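Profilin (Schizosaccharomyces pombe, PDB 3D9Y) binds monomeric actin, restraining or promoting its polymerisation according to concentration, and is essential for cytokinesis in fission yeast. Local coordinates at residues Ile88-Ser100 and Thr115-Tyr127. Numbering follows the deposited sequence.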
loop_
_atom_site.group_PDB
_atom_site.type_symbol
_atom_site.label_atom_id
_atom_site.label_comp_id
_atom_site.label_asym_id
_atom_site.label_seq_id
_atom_site.Cartn_x
_atom_site.Cartn_y
_atom_site.Cartn_z
ATOM N N ILE A 88 -3.747 6.264 -2.603
ATOM C CA ILE A 88 -3.096 5.011 -2.321
ATOM C C ILE A 88 -2.202 5.220 -1.110
ATOM O O ILE A 88 -1.528 6.241 -1.005
ATOM C CB ILE A 88 -2.300 4.540 -3.576
ATOM C CG1 ILE A 88 -1.934 3.061 -3.481
ATOM C CG2 ILE A 88 -1.079 5.401 -3.827
ATOM C CD1 ILE A 88 -2.879 2.156 -4.218
ATOM N N ILE A 89 -2.246 4.254 -0.194
ATOM C CA ILE A 89 -1.451 4.260 1.043
ATOM C C ILE A 89 -0.625 2.978 1.087
ATOM O O ILE A 89 -1.188 1.877 1.103
ATOM C CB ILE A 89 -2.376 4.240 2.262
ATOM C CG1 ILE A 89 -3.375 5.401 2.220
ATOM C CG2 ILE A 89 -1.551 4.185 3.592
ATOM C CD1 ILE A 89 -2.789 6.807 2.299
ATOM N N CYS A 90 0.688 3.128 1.081
ATOM C CA CYS A 90 1.616 2.005 1.136
ATOM C C CYS A 90 2.433 2.086 2.428
ATOM O O CYS A 90 3.067 3.097 2.697
ATOM C CB CYS A 90 2.553 2.035 -0.054
ATOM S SG CYS A 90 1.732 2.060 -1.653
ATOM N N VAL A 91 2.443 1.002 3.198
ATOM C CA VAL A 91 3.096 1.007 4.499
ATOM C C VAL A 91 3.904 -0.275 4.669
ATOM O O VAL A 91 3.375 -1.385 4.531
ATOM C CB VAL A 91 2.090 1.161 5.638
ATOM C CG1 VAL A 91 2.815 1.319 6.971
ATOM C CG2 VAL A 91 1.194 2.374 5.392
ATOM N N ALA A 92 5.188 -0.112 4.969
ATOM C CA ALA A 92 6.093 -1.252 5.120
ATOM C C ALA A 92 6.141 -1.767 6.562
ATOM O O ALA A 92 6.186 -0.987 7.519
ATOM C CB ALA A 92 7.490 -0.863 4.641
ATOM N N THR A 93 6.122 -3.087 6.705
ATOM C CA THR A 93 6.340 -3.753 7.995
ATOM C C THR A 93 7.742 -4.366 7.962
ATOM O O THR A 93 8.553 -4.005 7.105
ATOM C CB THR A 93 5.252 -4.827 8.282
ATOM O OG1 THR A 93 5.370 -5.927 7.368
ATOM C CG2 THR A 93 3.866 -4.235 8.173
ATOM N N LYS A 94 8.046 -5.284 8.877
ATOM C CA LYS A 94 9.353 -5.927 8.876
ATOM C C LYS A 94 9.542 -6.759 7.613
ATOM O O LYS A 94 10.592 -6.701 6.974
ATOM C CB LYS A 94 9.530 -6.800 10.121
ATOM C CG LYS A 94 10.957 -7.272 10.338
ATOM C CD LYS A 94 11.106 -8.109 11.601
ATOM C CE LYS A 94 10.638 -9.545 11.394
ATOM N NZ LYS A 94 10.844 -10.403 12.601
ATOM N N LEU A 95 8.513 -7.519 7.255
ATOM C CA LEU A 95 8.580 -8.476 6.156
ATOM C C LEU A 95 7.674 -8.161 4.960
ATOM O O LEU A 95 7.808 -8.798 3.915
ATOM C CB LEU A 95 8.236 -9.872 6.687
ATOM C CG LEU A 95 9.101 -10.389 7.843
ATOM C CD1 LEU A 95 8.656 -11.783 8.242
ATOM C CD2 LEU A 95 10.585 -10.384 7.495
ATOM N N CYS A 96 6.761 -7.194 5.098
ATOM C CA CYS A 96 5.793 -6.892 4.033
ATOM C C CYS A 96 5.523 -5.403 3.795
ATOM O O CYS A 96 6.010 -4.525 4.530
ATOM C CB CYS A 96 4.466 -7.626 4.275
ATOM S SG CYS A 96 4.345 -8.526 5.853
ATOM N N ILE A 97 4.777 -5.144 2.722
ATOM C CA ILE A 97 4.214 -3.833 2.429
ATOM C C ILE A 97 2.703 -3.975 2.233
ATOM O O ILE A 97 2.257 -4.760 1.403
ATOM C CB ILE A 97 4.799 -3.226 1.140
ATOM C CG1 ILE A 97 6.326 -3.125 1.217
ATOM C CG2 ILE A 97 4.170 -1.864 0.864
ATOM C CD1 ILE A 97 7.002 -3.070 -0.143
ATOM N N LEU A 98 1.931 -3.206 2.999
ATOM C CA LEU A 98 0.486 -3.128 2.816
ATOM C C LEU A 98 0.199 -2.035 1.780
ATOM O O LEU A 98 0.789 -0.964 1.845
ATOM C CB LEU A 98 -0.186 -2.766 4.134
ATOM C CG LEU A 98 0.118 -3.651 5.345
ATOM C CD1 LEU A 98 -0.709 -3.207 6.532
ATOM C CD2 LEU A 98 -0.132 -5.101 5.040
ATOM N N VAL A 99 -0.661 -2.343 0.820
ATOM C CA VAL A 99 -1.082 -1.401 -0.209
ATOM C C VAL A 99 -2.608 -1.229 -0.142
ATOM O O VAL A 99 -3.347 -2.186 -0.394
ATOM C CB VAL A 99 -0.682 -1.922 -1.587
ATOM C CG1 VAL A 99 -1.083 -0.956 -2.676
ATOM C CG2 VAL A 99 0.826 -2.187 -1.643
ATOM N N SER A 100 -3.061 -0.010 0.156
ATOM C CA SER A 100 -4.499 0.321 0.274
ATOM C C SER A 100 -4.927 1.441 -0.682
ATOM O O SER A 100 -4.363 2.517 -0.640
ATOM C CB SER A 100 -4.801 0.771 1.712
ATOM O OG SER A 100 -4.725 -0.319 2.628
ATOM N N THR A 115 -4.490 1.726 7.625
ATOM C CA THR A 115 -3.394 0.934 7.033
ATOM C C THR A 115 -2.146 0.981 7.914
ATOM O O THR A 115 -1.509 -0.055 8.141
ATOM C CB THR A 115 -3.169 1.261 5.566
ATOM O OG1 THR A 115 -4.321 1.333 4.811
ATOM C CG2 THR A 115 -2.032 0.654 4.980
ATOM N N GLU A 116 -1.840 2.151 8.465
ATOM C CA GLU A 116 -0.711 2.277 9.413
ATOM C C GLU A 116 -0.935 1.430 10.670
ATOM O O GLU A 116 -0.006 0.858 11.204
ATOM C CB GLU A 116 -0.485 3.737 9.806
ATOM C CG GLU A 116 -0.017 4.639 8.641
ATOM C CD GLU A 116 1.488 4.592 8.320
ATOM O OE1 GLU A 116 2.257 3.851 8.970
ATOM O OE2 GLU A 116 1.909 5.332 7.386
ATOM N N ALA A 117 -2.171 1.388 11.149
ATOM C CA ALA A 117 -2.508 0.619 12.348
ATOM C C ALA A 117 -2.351 -0.869 12.093
ATOM O O ALA A 117 -1.773 -1.586 12.924
ATOM C CB ALA A 117 -3.919 0.946 12.796
ATOM N N LEU A 118 -2.835 -1.347 10.945
ATOM C CA LEU A 118 -2.666 -2.755 10.584
ATOM C C LEU A 118 -1.175 -3.104 10.457
ATOM O O LEU A 118 -0.757 -4.179 10.838
ATOM C CB LEU A 118 -3.427 -3.105 9.295
ATOM C CG LEU A 118 -3.603 -4.588 8.987
ATOM C CD1 LEU A 118 -4.366 -5.314 10.116
ATOM C CD2 LEU A 118 -4.279 -4.795 7.633
ATOM N N ALA A 119 -0.386 -2.183 9.915
ATOM C CA ALA A 119 1.071 -2.361 9.828
ATOM C C ALA A 119 1.728 -2.471 11.210
ATOM O O ALA A 119 2.533 -3.370 11.449
ATOM C CB ALA A 119 1.681 -1.223 9.035
ATOM N N ASP A 120 1.365 -1.555 12.110
ATOM C CA ASP A 120 1.859 -1.559 13.487
ATOM C C ASP A 120 1.511 -2.851 14.202
ATOM O O ASP A 120 2.332 -3.393 14.932
ATOM C CB ASP A 120 1.281 -0.381 14.268
ATOM C CG ASP A 120 1.937 0.934 13.925
ATOM O OD1 ASP A 120 3.063 0.922 13.374
ATOM O OD2 ASP A 120 1.332 1.992 14.227
ATOM N N TYR A 121 0.276 -3.310 14.013
ATOM C CA TYR A 121 -0.158 -4.630 14.520
ATOM C C TYR A 121 0.766 -5.732 14.018
ATOM O O TYR A 121 1.335 -6.481 14.803
ATOM C CB TYR A 121 -1.594 -4.918 14.100
ATOM C CG TYR A 121 -2.105 -6.298 14.431
ATOM C CD1 TYR A 121 -2.544 -6.616 15.713
ATOM C CD2 TYR A 121 -2.196 -7.288 13.455
ATOM C CE1 TYR A 121 -3.041 -7.882 16.012
ATOM C CE2 TYR A 121 -2.686 -8.547 13.743
ATOM C CZ TYR A 121 -3.123 -8.844 15.024
ATOM O OH TYR A 121 -3.621 -10.098 15.318
ATOM N N LEU A 122 0.932 -5.807 12.703
ATOM C CA LEU A 122 1.779 -6.821 12.109
ATOM C C LEU A 122 3.226 -6.721 12.606
ATOM O O LEU A 122 3.858 -7.749 12.838
ATOM C CB LEU A 122 1.710 -6.777 10.583
ATOM C CG LEU A 122 0.390 -7.269 9.982
ATOM C CD1 LEU A 122 0.311 -6.902 8.514
ATOM C CD2 LEU A 122 0.217 -8.771 10.169
ATOM N N VAL A 123 3.741 -5.507 12.805
ATOM C CA VAL A 123 5.091 -5.356 13.373
ATOM C C VAL A 123 5.151 -5.919 14.805
ATOM O O VAL A 123 6.088 -6.653 15.149
ATOM C CB VAL A 123 5.588 -3.889 13.292
ATOM C CG1 VAL A 123 6.891 -3.684 14.062
ATOM C CG2 VAL A 123 5.805 -3.504 11.832
ATOM N N GLY A 124 4.138 -5.606 15.615
ATOM C CA GLY A 124 4.043 -6.120 16.984
ATOM C C GLY A 124 3.961 -7.631 17.035
ATOM O O GLY A 124 4.498 -8.259 17.951
ATOM N N VAL A 125 3.301 -8.220 16.043
ATOM C CA VAL A 125 3.189 -9.680 15.957
ATOM C C VAL A 125 4.520 -10.289 15.521
ATOM O O VAL A 125 4.839 -11.428 15.886
ATOM C CB VAL A 125 2.042 -10.110 15.014
ATOM C CG1 VAL A 125 2.017 -11.619 14.830
ATOM C CG2 VAL A 125 0.702 -9.644 15.569
ATOM N N GLY A 126 5.306 -9.517 14.777
ATOM C CA GLY A 126 6.622 -9.938 14.318
ATOM C C GLY A 126 6.771 -10.016 12.806
ATOM O O GLY A 126 7.727 -10.620 12.320
ATOM N N TYR A 127 5.844 -9.408 12.063
ATOM C CA TYR A 127 5.860 -9.448 10.599
ATOM C C TYR A 127 6.122 -8.059 10.019
ATOM O O TYR A 127 6.294 -7.932 8.814
ATOM C CB TYR A 127 4.535 -9.985 10.047
ATOM C CG TYR A 127 4.296 -11.451 10.317
ATOM C CD1 TYR A 127 3.660 -11.869 11.480
ATOM C CD2 TYR A 127 4.697 -12.422 9.403
ATOM C CE1 TYR A 127 3.439 -13.222 11.734
ATOM C CE2 TYR A 127 4.483 -13.771 9.645
ATOM C CZ TYR A 127 3.853 -14.166 10.809
ATOM O OH TYR A 127 3.637 -15.501 11.052
#
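Thr93 and Leu95, in the turn of a β-hairpin, both bind Tyr127 O, an oxygen of the C-terminal carboxylate. Thr93 OG1 donates to Tyr127 O at 2.6 Å and Leu95 N does so at 2.7 Å, the two arriving from opposite faces of the carbonyl plane. With chi1 at 68°, the threonine hydroxyl sits between its own backbone N and carbonyl carbon, where it also accepts from Cys96 N at 2.9 Å in an ST motif. Thr93 CG2 rests against Ala119 and Leu122, and Val123 CG2 meets Thr93 CB. A valine here would probably leave Tyr127 O with one partner fewer and Cys96 N without its side-chain acceptor, loosening the tie between the turn and the chain end. Beyond the turn, Leu98 directs CD1 at the helix backbone, 3.5 Å from Ala119 N, and CD2 at Leu122 CD1. Val91 CG1 presses tightly on Ala119 CB (3.5 Å). This is the profilin fold, in which the C-terminal helix packs on one face of the central antiparallel sheet; its segment 115-125 runs nearly parallel to strand 88-92 (15°), and helix 41-52 lies against the other face. At the far end of the contact, Ser100 OG donates to Thr115 OG1 (2.8 Å), which is itself hydrogen-bonded to Ala111 O, one turn earlier. The Glu116 chain, bent at chi2 (-82°), brings its carboxylate across Val91, where Tyr80 and Ser78 hold OE2. Behind Tyr127 O, a Schellman motif ends the helix: Gly126, with positive phi, turns the chain back so that Tyr127 N reaches Leu122 O at 2.7 Å.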